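Local coordinates for protein Cow rumen GH26 endo-mannanase (Metagenome, PDB 6UEH) that probably cleaves internal beta-1,4-mannosidic linkages of galactomannan and related mannans, as a family GH26 endo-mannanase of the rumen, at residues A[307-312]-A[358-363]; A[204-209]-A[236-241]; A[313-318]-A[364-369]. All blocks are in the same frame, centred on the assembly; numbering follows the deposited sequence.

Contact 1 of 3, residues A[307-312]-A[358-363]; sequences IFRPLH and IWEQNL. With ACT (acetate ion), chain D.
R309 NH1 reaches N362 OD1 at 2.8 Å across two neighbouring parallel strands of the GH26 (beta/alpha)8 barrel. The acceptor sits at the guanidinium edge, near its plane, and the donor lies in the carbonyl plane on a lone pair, though amide and guanidinium stand almost perpendicular (88°). D386 and E428, on the next two strands of the sheet, form salt bridges with the same guanidinium. The chain of R309 runs beside E360 without a salt bridge; E360 OE1 instead bonds to the hydroxyl of Y447. Backbone bonds knit the strands: F308 N donates to I358 O and E360 N to F308 O, each at 2.9 Å. Where the strands diverge, a water takes over, donating to P310 O and E360 O and accepting from N362 N. On the face turned to helix 334-351, F308 presents its ring edge to the six-membered ring of W359 in a T-shaped pair, centroids 5.7 Å apart and planes at 69°. P310 CG adds to this packing, 4.0 Å from W359 CZ3. At the C-terminal end, H312 CB lies 3.1 Å from N362 OD1, and H312 NE2 donates to acetate OXT at 2.9 Å.

Contact 2 of 3, residues A[204-209]-A[236-241]; sequences GFDFMN and TASWHI. With ACT (acetate ion), chain D.
D206 OD2 is gripped by two donors, H240 ND1 and S238 OG, each 2.6 Å away and approaching from opposite faces of the carboxylate plane. This cluster crowns the beta-alpha-beta unit of the TIM barrel in which helix 220-230 links strands 202-206 and 234-238. The imidazole donor comes from the syn side, 30° out of the carboxylate plane, while OD2 lies near the plane of the H240 ring. The other oxygen is also used: H240 N gives a nearly straight bond to the syn lone pair of D206 OD1 at 3.1 Å. One carboxylate therefore holds both the backbone and the ring of H240, and these bonds restrict rotation of the imidazole. At the far side of the ring H240 NE2 donates to acetate O at 2.6 Å. The rings of Y263 and H312 meet H240 edge-to-face.

Beneath the cluster, F205 N bonds to T236 O and S238 N to F205 O, and F207 N continues the ladder to S238 O. On the opposite face of the sheet from D206, F205 packs through CB on the A237 methyl and turns its ring toward helix 220-230. With CG beside the backbone N (chi1 -71°), F207 swings its ring back toward A237, bringing CE2 to 3.5 Å from A237 CB. M208 passes obliquely by H240, its sulfur 5.2 Å from the ring centroid and well off the ring normal. Closer to the backbone, M208 CB rests 3.3 Å from H240 O.

Contact 3 of 3, residues A[313-318]-A[364-369]; sequences EAEGNV and YAWSPD
E313 meets Y364 in two loops that extend from the C-terminal ends of adjacent strands in the (beta/alpha)8 barrel, the end where GH26 enzymes carry their catalytic cleft. The aliphatic part of the glutamate does the touching: E313 CG is 3.4 Å from Y364 OH, while the carboxylate continues past the phenol to W326, which donates to OE1. The end of this side chain comes within about 4 Å of the bound acetate. E313 OE2 also lies close to carboxylate oxygens of D386 and E428.

E315 is fully extended, with CG anti to the backbone N (chi1 180°), and this brings its carboxylate alongside Y364 CB and up to the indole edge of W366. The carboxylate plane is turned 83° from the indole plane, and E315 OE2 approaches W366 CD1 to 3.5 Å. Both oxygens have further partners: S370 and a water linked to Y364 N at OE1, and N319 N and a second water at OE2. That second water, 2.5 Å from E315 OE2, continues to S367 OG.

At G316 the chain turns its carbonyl toward both aromatic residues. G316 O stands 3.8 Å above the plane of the Y364 ring, over its centre, and accepts from W366 NE1 at 2.8 Å. The indole donor lies in the carbonyl plane, although the oxygen is tilted 22° from the indole plane. Farther along, at the exposed end of 313-318, V318 packs against the base of the tryptophan, with V318 CB 3.6 Å from W366 CB.

Overall arrangement
Strands 202-206, 234-238, 306-309 and 357-362 follow one another in the barrel sheet, so contacts 1 and 2 are joined directly, their centres 11 Å apart. Across the shared seam I307 O lies 2.8 Å from T236 OG1, and R309 N is 2.8 Å from A237 O. Both contacts also hold the acetate, which probably comes from the crystallisation liquor but may mark a pocket at the C-terminal end of the barrel, probably within the mannan-binding cleft. Contact 3 continues both chain segments of contact 1 outward, with centres 15 Å apart. It does not touch contact 2; their nearest atoms are about 6 Å apart.

Contact 1 of 3, residues A[307-312]-A[358-363]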
# COMPACT_ATOMS: atom_id res chain seq x y z
N ILE A 307 10.79 -7.34 -10.00
CA ILE A 307 9.55 -7.06 -9.29
C ILE A 307 8.59 -6.40 -10.28
O ILE A 307 8.66 -5.19 -10.52
CB ILE A 307 9.76 -6.16 -8.06
CG1 ILE A 307 10.80 -6.78 -7.12
CG2 ILE A 307 8.44 -5.92 -7.33
CD1 ILE A 307 11.22 -5.89 -5.98
N PHE A 308 7.73 -7.21 -10.88
CA PHE A 308 6.87 -6.76 -11.97
C PHE A 308 5.53 -6.27 -11.45
O PHE A 308 4.79 -7.03 -10.80
CB PHE A 308 6.69 -7.90 -12.99
CG PHE A 308 5.99 -7.49 -14.25
CD1 PHE A 308 6.32 -6.30 -14.89
CD2 PHE A 308 5.01 -8.30 -14.81
CE1 PHE A 308 5.68 -5.93 -16.06
CE2 PHE A 308 4.37 -7.92 -15.98
CZ PHE A 308 4.70 -6.74 -16.60
N ARG A 309 5.21 -5.01 -11.72
CA ARG A 309 3.99 -4.39 -11.21
C ARG A 309 3.10 -3.90 -12.36
O ARG A 309 2.95 -2.70 -12.59
CB ARG A 309 4.35 -3.22 -10.28
CG ARG A 309 3.19 -2.65 -9.49
CD ARG A 309 3.68 -1.64 -8.45
NE ARG A 309 4.46 -0.56 -9.05
CZ ARG A 309 3.99 0.67 -9.25
NH1 ARG A 309 2.75 0.98 -8.89
NH2 ARG A 309 4.77 1.59 -9.80
N PRO A 310 2.49 -4.85 -13.09
CA PRO A 310 1.61 -4.46 -14.19
C PRO A 310 0.23 -4.08 -13.66
O PRO A 310 -0.04 -4.33 -12.49
CB PRO A 310 1.53 -5.74 -15.03
CG PRO A 310 1.59 -6.82 -14.00
CD PRO A 310 2.51 -6.31 -12.90
N LEU A 311 -0.60 -3.48 -14.51
CA LEU A 311 -2.01 -3.25 -14.18
C LEU A 311 -2.16 -2.58 -12.82
O LEU A 311 -2.98 -2.99 -12.00
CB LEU A 311 -2.77 -4.57 -14.20
CG LEU A 311 -2.72 -5.34 -15.53
CD1 LEU A 311 -3.21 -6.77 -15.36
CD2 LEU A 311 -3.55 -4.61 -16.58
N HIS A 312 -1.35 -1.55 -12.59
CA HIS A 312 -1.22 -0.95 -11.26
C HIS A 312 -2.28 0.12 -10.98
O HIS A 312 -2.97 0.58 -11.90
CB HIS A 312 0.19 -0.36 -11.10
CG HIS A 312 0.45 0.84 -11.96
ND1 HIS A 312 0.37 0.80 -13.34
CD2 HIS A 312 0.80 2.11 -11.64
CE1 HIS A 312 0.65 2.00 -13.83
NE2 HIS A 312 0.92 2.81 -12.82
N ILE A 358 8.44 -11.37 -9.99
CA ILE A 358 7.79 -11.25 -8.69
C ILE A 358 6.58 -10.35 -8.86
O ILE A 358 6.72 -9.14 -9.03
CB ILE A 358 8.74 -10.68 -7.62
CG1 ILE A 358 9.97 -11.59 -7.47
CG2 ILE A 358 8.02 -10.53 -6.29
CD1 ILE A 358 10.95 -11.13 -6.41
N TRP A 359 5.39 -10.94 -8.84
CA TRP A 359 4.18 -10.22 -9.19
C TRP A 359 3.69 -9.32 -8.06
O TRP A 359 3.22 -9.80 -7.02
CB TRP A 359 3.08 -11.21 -9.59
CG TRP A 359 3.40 -11.99 -10.83
CD1 TRP A 359 4.22 -13.09 -10.92
CD2 TRP A 359 2.92 -11.73 -12.15
NE1 TRP A 359 4.27 -13.52 -12.23
CE2 TRP A 359 3.48 -12.71 -13.00
CE3 TRP A 359 2.07 -10.77 -12.70
CZ2 TRP A 359 3.22 -12.75 -14.37
CZ3 TRP A 359 1.81 -10.81 -14.06
CH2 TRP A 359 2.38 -11.79 -14.87
N GLU A 360 3.80 -8.01 -8.26
CA GLU A 360 3.33 -7.04 -7.28
C GLU A 360 2.05 -6.38 -7.75
O GLU A 360 2.01 -5.77 -8.82
CB GLU A 360 4.40 -5.98 -7.00
CG GLU A 360 3.96 -4.94 -5.97
CD GLU A 360 5.09 -4.02 -5.55
OE1 GLU A 360 5.99 -3.76 -6.37
OE2 GLU A 360 5.07 -3.55 -4.39
N GLN A 361 1.00 -6.50 -6.94
CA GLN A 361 -0.28 -5.90 -7.27
C GLN A 361 -0.59 -4.76 -6.30
O GLN A 361 -0.46 -4.91 -5.09
CB GLN A 361 -1.39 -6.94 -7.23
CG GLN A 361 -2.76 -6.39 -7.63
CD GLN A 361 -3.81 -7.47 -7.73
OE1 GLN A 361 -4.07 -8.19 -6.76
NE2 GLN A 361 -4.42 -7.60 -8.90
N ASN A 362 -0.99 -3.62 -6.85
CA ASN A 362 -1.42 -2.50 -6.03
C ASN A 362 -2.76 -2.79 -5.37
O ASN A 362 -3.63 -3.43 -5.96
CB ASN A 362 -1.52 -1.21 -6.86
CG ASN A 362 -0.21 -0.45 -6.92
OD1 ASN A 362 0.35 -0.24 -7.99
ND2 ASN A 362 0.28 -0.01 -5.77
N LEU A 363 -2.92 -2.33 -4.14
CA LEU A 363 -4.21 -2.29 -3.49
C LEU A 363 -4.36 -0.94 -2.83
O LEU A 363 -3.36 -0.29 -2.51
CB LEU A 363 -4.37 -3.42 -2.47
CG LEU A 363 -4.53 -4.85 -2.99
CD1 LEU A 363 -4.53 -5.84 -1.83
CD2 LEU A 363 -5.81 -4.98 -3.79
C ACT D . 1.93 6.54 -12.33
O ACT D . 1.31 6.74 -13.40
OXT ACT D . 2.13 5.34 -12.04
CH3 ACT D . 2.41 7.66 -11.46
O HOH W 1 -0.02 -3.75 -9.81
O HOH W 2 -3.55 -2.59 -9.22

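Contact 2 of 3, residues A[204-209]-A[236-241]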
# COMPACT_ATOMS: atom_id res chain seq x y z
N GLY A 204 13.29 1.76 -10.33
CA GLY A 204 12.01 1.56 -10.99
C GLY A 204 12.08 1.85 -12.48
O GLY A 204 12.63 2.87 -12.89
N PHE A 205 11.51 0.95 -13.27
CA PHE A 205 11.51 1.08 -14.72
C PHE A 205 10.07 1.04 -15.25
O PHE A 205 9.12 0.94 -14.48
CB PHE A 205 12.34 -0.03 -15.38
CG PHE A 205 13.76 -0.10 -14.89
CD1 PHE A 205 14.08 -0.84 -13.76
CD2 PHE A 205 14.78 0.54 -15.57
CE1 PHE A 205 15.40 -0.92 -13.32
CE2 PHE A 205 16.09 0.47 -15.13
CZ PHE A 205 16.40 -0.27 -14.01
N ASP A 206 9.93 1.10 -16.57
CA ASP A 206 8.61 0.99 -17.21
C ASP A 206 8.76 0.55 -18.66
O ASP A 206 9.60 1.06 -19.39
CB ASP A 206 7.86 2.33 -17.14
CG ASP A 206 6.36 2.16 -17.26
OD1 ASP A 206 5.88 1.76 -18.34
OD2 ASP A 206 5.65 2.43 -16.26
N PHE A 207 7.91 -0.39 -19.07
CA PHE A 207 8.01 -0.98 -20.41
C PHE A 207 6.99 -0.43 -21.39
O PHE A 207 6.70 -1.07 -22.41
CB PHE A 207 7.87 -2.50 -20.32
CG PHE A 207 9.05 -3.18 -19.70
CD1 PHE A 207 10.17 -3.49 -20.45
CD2 PHE A 207 9.05 -3.51 -18.35
CE1 PHE A 207 11.26 -4.11 -19.88
CE2 PHE A 207 10.14 -4.13 -17.77
CZ PHE A 207 11.25 -4.43 -18.54
N MET A 208 6.45 0.75 -21.11
CA MET A 208 5.35 1.31 -21.90
C MET A 208 5.70 1.53 -23.37
O MET A 208 4.83 1.43 -24.24
CB MET A 208 4.87 2.62 -21.27
CG MET A 208 5.96 3.67 -21.13
SD MET A 208 5.41 5.11 -20.18
CE MET A 208 4.07 5.68 -21.21
N ASN A 209 6.97 1.83 -23.66
CA ASN A 209 7.35 2.20 -25.02
C ASN A 209 7.59 1.00 -25.94
O ASN A 209 7.83 1.18 -27.14
CB ASN A 209 8.58 3.10 -24.99
CG ASN A 209 8.27 4.48 -24.47
OD1 ASN A 209 7.23 5.05 -24.81
ND2 ASN A 209 9.16 5.03 -23.65
N THR A 236 12.52 -3.04 -10.27
CA THR A 236 11.07 -3.14 -10.33
C THR A 236 10.58 -2.41 -11.58
O THR A 236 11.25 -1.49 -12.06
CB THR A 236 10.38 -2.55 -9.06
OG1 THR A 236 8.98 -2.81 -9.11
CG2 THR A 236 10.62 -1.05 -8.96
N ALA A 237 9.44 -2.82 -12.12
CA ALA A 237 8.94 -2.17 -13.33
C ALA A 237 7.43 -2.18 -13.43
O ALA A 237 6.77 -3.19 -13.16
CB ALA A 237 9.55 -2.83 -14.56
N SER A 238 6.88 -1.04 -13.83
CA SER A 238 5.46 -0.94 -14.16
C SER A 238 5.29 -1.03 -15.67
O SER A 238 6.26 -1.22 -16.40
CB SER A 238 4.87 0.37 -13.61
OG SER A 238 5.72 1.47 -13.88
N TRP A 239 4.05 -0.89 -16.14
CA TRP A 239 3.75 -1.08 -17.55
C TRP A 239 2.59 -0.19 -17.98
O TRP A 239 1.45 -0.64 -18.06
CB TRP A 239 3.43 -2.56 -17.82
CG TRP A 239 3.22 -2.94 -19.26
CD1 TRP A 239 3.85 -2.40 -20.35
CD2 TRP A 239 2.33 -3.94 -19.76
NE1 TRP A 239 3.39 -3.01 -21.50
CE2 TRP A 239 2.46 -3.95 -21.16
CE3 TRP A 239 1.43 -4.82 -19.15
CZ2 TRP A 239 1.73 -4.82 -21.97
CZ3 TRP A 239 0.70 -5.68 -19.96
CH2 TRP A 239 0.85 -5.67 -21.35
N HIS A 240 2.89 1.08 -18.26
CA HIS A 240 1.86 2.04 -18.67
C HIS A 240 1.42 1.81 -20.12
O HIS A 240 1.54 2.70 -20.96
CB HIS A 240 2.37 3.48 -18.52
CG HIS A 240 2.39 3.97 -17.10
ND1 HIS A 240 3.37 3.60 -16.20
CD2 HIS A 240 1.55 4.80 -16.43
CE1 HIS A 240 3.13 4.19 -15.04
NE2 HIS A 240 2.04 4.92 -15.15
N ILE A 241 0.89 0.62 -20.40
CA ILE A 241 0.50 0.27 -21.76
C ILE A 241 -0.74 1.06 -22.19
O ILE A 241 -1.80 1.00 -21.55
CB ILE A 241 0.24 -1.25 -21.90
CG1 ILE A 241 -0.25 -1.59 -23.31
CG2 ILE A 241 -0.72 -1.77 -20.83
CD1 ILE A 241 0.77 -1.30 -24.40
C ACT D . 1.93 6.54 -12.33
O ACT D . 1.31 6.74 -13.40
OXT ACT D . 2.13 5.34 -12.04
CH3 ACT D . 2.41 7.66 -11.46
O HOH W 3 1.99 2.30 -24.34

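Contact 3 of 3, residues A[313-318]-A[364-369]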
# COMPACT_ATOMS: atom_id res chain seq x y z
N GLU A 313 -2.39 0.50 -9.71
CA GLU A 313 -3.34 1.51 -9.25
C GLU A 313 -4.75 1.26 -9.78
O GLU A 313 -5.46 2.19 -10.16
CB GLU A 313 -2.87 2.91 -9.67
CG GLU A 313 -1.53 3.31 -9.07
CD GLU A 313 -1.13 4.74 -9.42
OE1 GLU A 313 -1.85 5.39 -10.20
OE2 GLU A 313 -0.08 5.21 -8.92
N ALA A 314 -5.15 -0.01 -9.78
CA ALA A 314 -6.36 -0.46 -10.46
C ALA A 314 -7.64 0.25 -9.99
O ALA A 314 -8.38 0.79 -10.81
CB ALA A 314 -6.52 -1.95 -10.29
N GLU A 315 -7.89 0.23 -8.69
CA GLU A 315 -9.12 0.80 -8.16
C GLU A 315 -9.20 2.31 -8.40
O GLU A 315 -10.26 2.84 -8.71
CB GLU A 315 -9.27 0.51 -6.67
CG GLU A 315 -10.55 1.11 -6.07
CD GLU A 315 -10.72 0.81 -4.59
OE1 GLU A 315 -9.85 0.13 -4.01
OE2 GLU A 315 -11.73 1.28 -4.02
N GLY A 316 -8.06 2.99 -8.26
CA GLY A 316 -8.05 4.44 -8.31
C GLY A 316 -8.76 4.99 -7.08
O GLY A 316 -8.43 4.62 -5.95
N ASN A 317 -9.73 5.86 -7.30
CA ASN A 317 -10.55 6.35 -6.20
C ASN A 317 -11.63 5.33 -5.85
O ASN A 317 -12.01 4.52 -6.69
CB ASN A 317 -11.17 7.70 -6.55
CG ASN A 317 -10.15 8.82 -6.54
OD1 ASN A 317 -9.38 8.96 -5.59
ND2 ASN A 317 -10.13 9.62 -7.60
N VAL A 318 -12.11 5.38 -4.61
CA VAL A 318 -12.96 4.33 -4.05
C VAL A 318 -14.13 3.91 -4.95
O VAL A 318 -14.99 4.73 -5.30
CB VAL A 318 -13.52 4.75 -2.66
CG1 VAL A 318 -14.14 6.15 -2.72
CG2 VAL A 318 -14.52 3.72 -2.15
N TYR A 364 -5.60 -0.50 -2.64
CA TYR A 364 -5.86 0.69 -1.84
C TYR A 364 -6.57 0.28 -0.56
O TYR A 364 -6.91 -0.88 -0.37
CB TYR A 364 -6.67 1.71 -2.64
CG TYR A 364 -5.85 2.41 -3.69
CD1 TYR A 364 -5.12 3.55 -3.38
CD2 TYR A 364 -5.78 1.92 -4.99
CE1 TYR A 364 -4.35 4.19 -4.33
CE2 TYR A 364 -5.02 2.56 -5.95
CZ TYR A 364 -4.31 3.70 -5.62
OH TYR A 364 -3.55 4.33 -6.57
N ALA A 365 -6.78 1.24 0.33
CA ALA A 365 -7.39 0.95 1.62
C ALA A 365 -8.54 1.89 1.92
O ALA A 365 -8.80 2.23 3.08
CB ALA A 365 -6.35 1.03 2.73
N TRP A 366 -9.25 2.32 0.88
CA TRP A 366 -10.36 3.26 1.03
C TRP A 366 -11.48 2.68 1.88
O TRP A 366 -12.05 3.36 2.73
CB TRP A 366 -10.92 3.67 -0.34
CG TRP A 366 -9.90 4.15 -1.32
CD1 TRP A 366 -9.68 3.66 -2.58
CD2 TRP A 366 -8.96 5.21 -1.14
NE1 TRP A 366 -8.67 4.35 -3.19
CE2 TRP A 366 -8.20 5.31 -2.33
CE3 TRP A 366 -8.68 6.09 -0.09
CZ2 TRP A 366 -7.19 6.25 -2.49
CZ3 TRP A 366 -7.67 7.03 -0.25
CH2 TRP A 366 -6.94 7.10 -1.45
N SER A 367 -11.79 1.41 1.64
CA SER A 367 -12.89 0.73 2.31
C SER A 367 -12.61 -0.77 2.32
O SER A 367 -11.68 -1.22 1.66
CB SER A 367 -14.21 1.05 1.61
OG SER A 367 -14.30 0.38 0.37
N PRO A 368 -13.41 -1.55 3.07
CA PRO A 368 -13.25 -3.01 3.00
C PRO A 368 -13.39 -3.56 1.58
O PRO A 368 -12.77 -4.58 1.26
CB PRO A 368 -14.37 -3.52 3.90
CG PRO A 368 -14.55 -2.45 4.90
CD PRO A 368 -14.31 -1.15 4.17
N ASP A 369 -14.19 -2.91 0.74
CA ASP A 369 -14.43 -3.36 -0.63
C ASP A 369 -13.19 -3.22 -1.52
O ASP A 369 -13.16 -3.75 -2.63
CB ASP A 369 -15.60 -2.60 -1.26
CG ASP A 369 -16.94 -3.04 -0.70
OD1 ASP A 369 -17.02 -4.13 -0.10
OD2 ASP A 369 -17.93 -2.30 -0.89
O HOH W 4 -7.87 -1.70 -4.15
O HOH W 5 -13.49 0.21 -2.56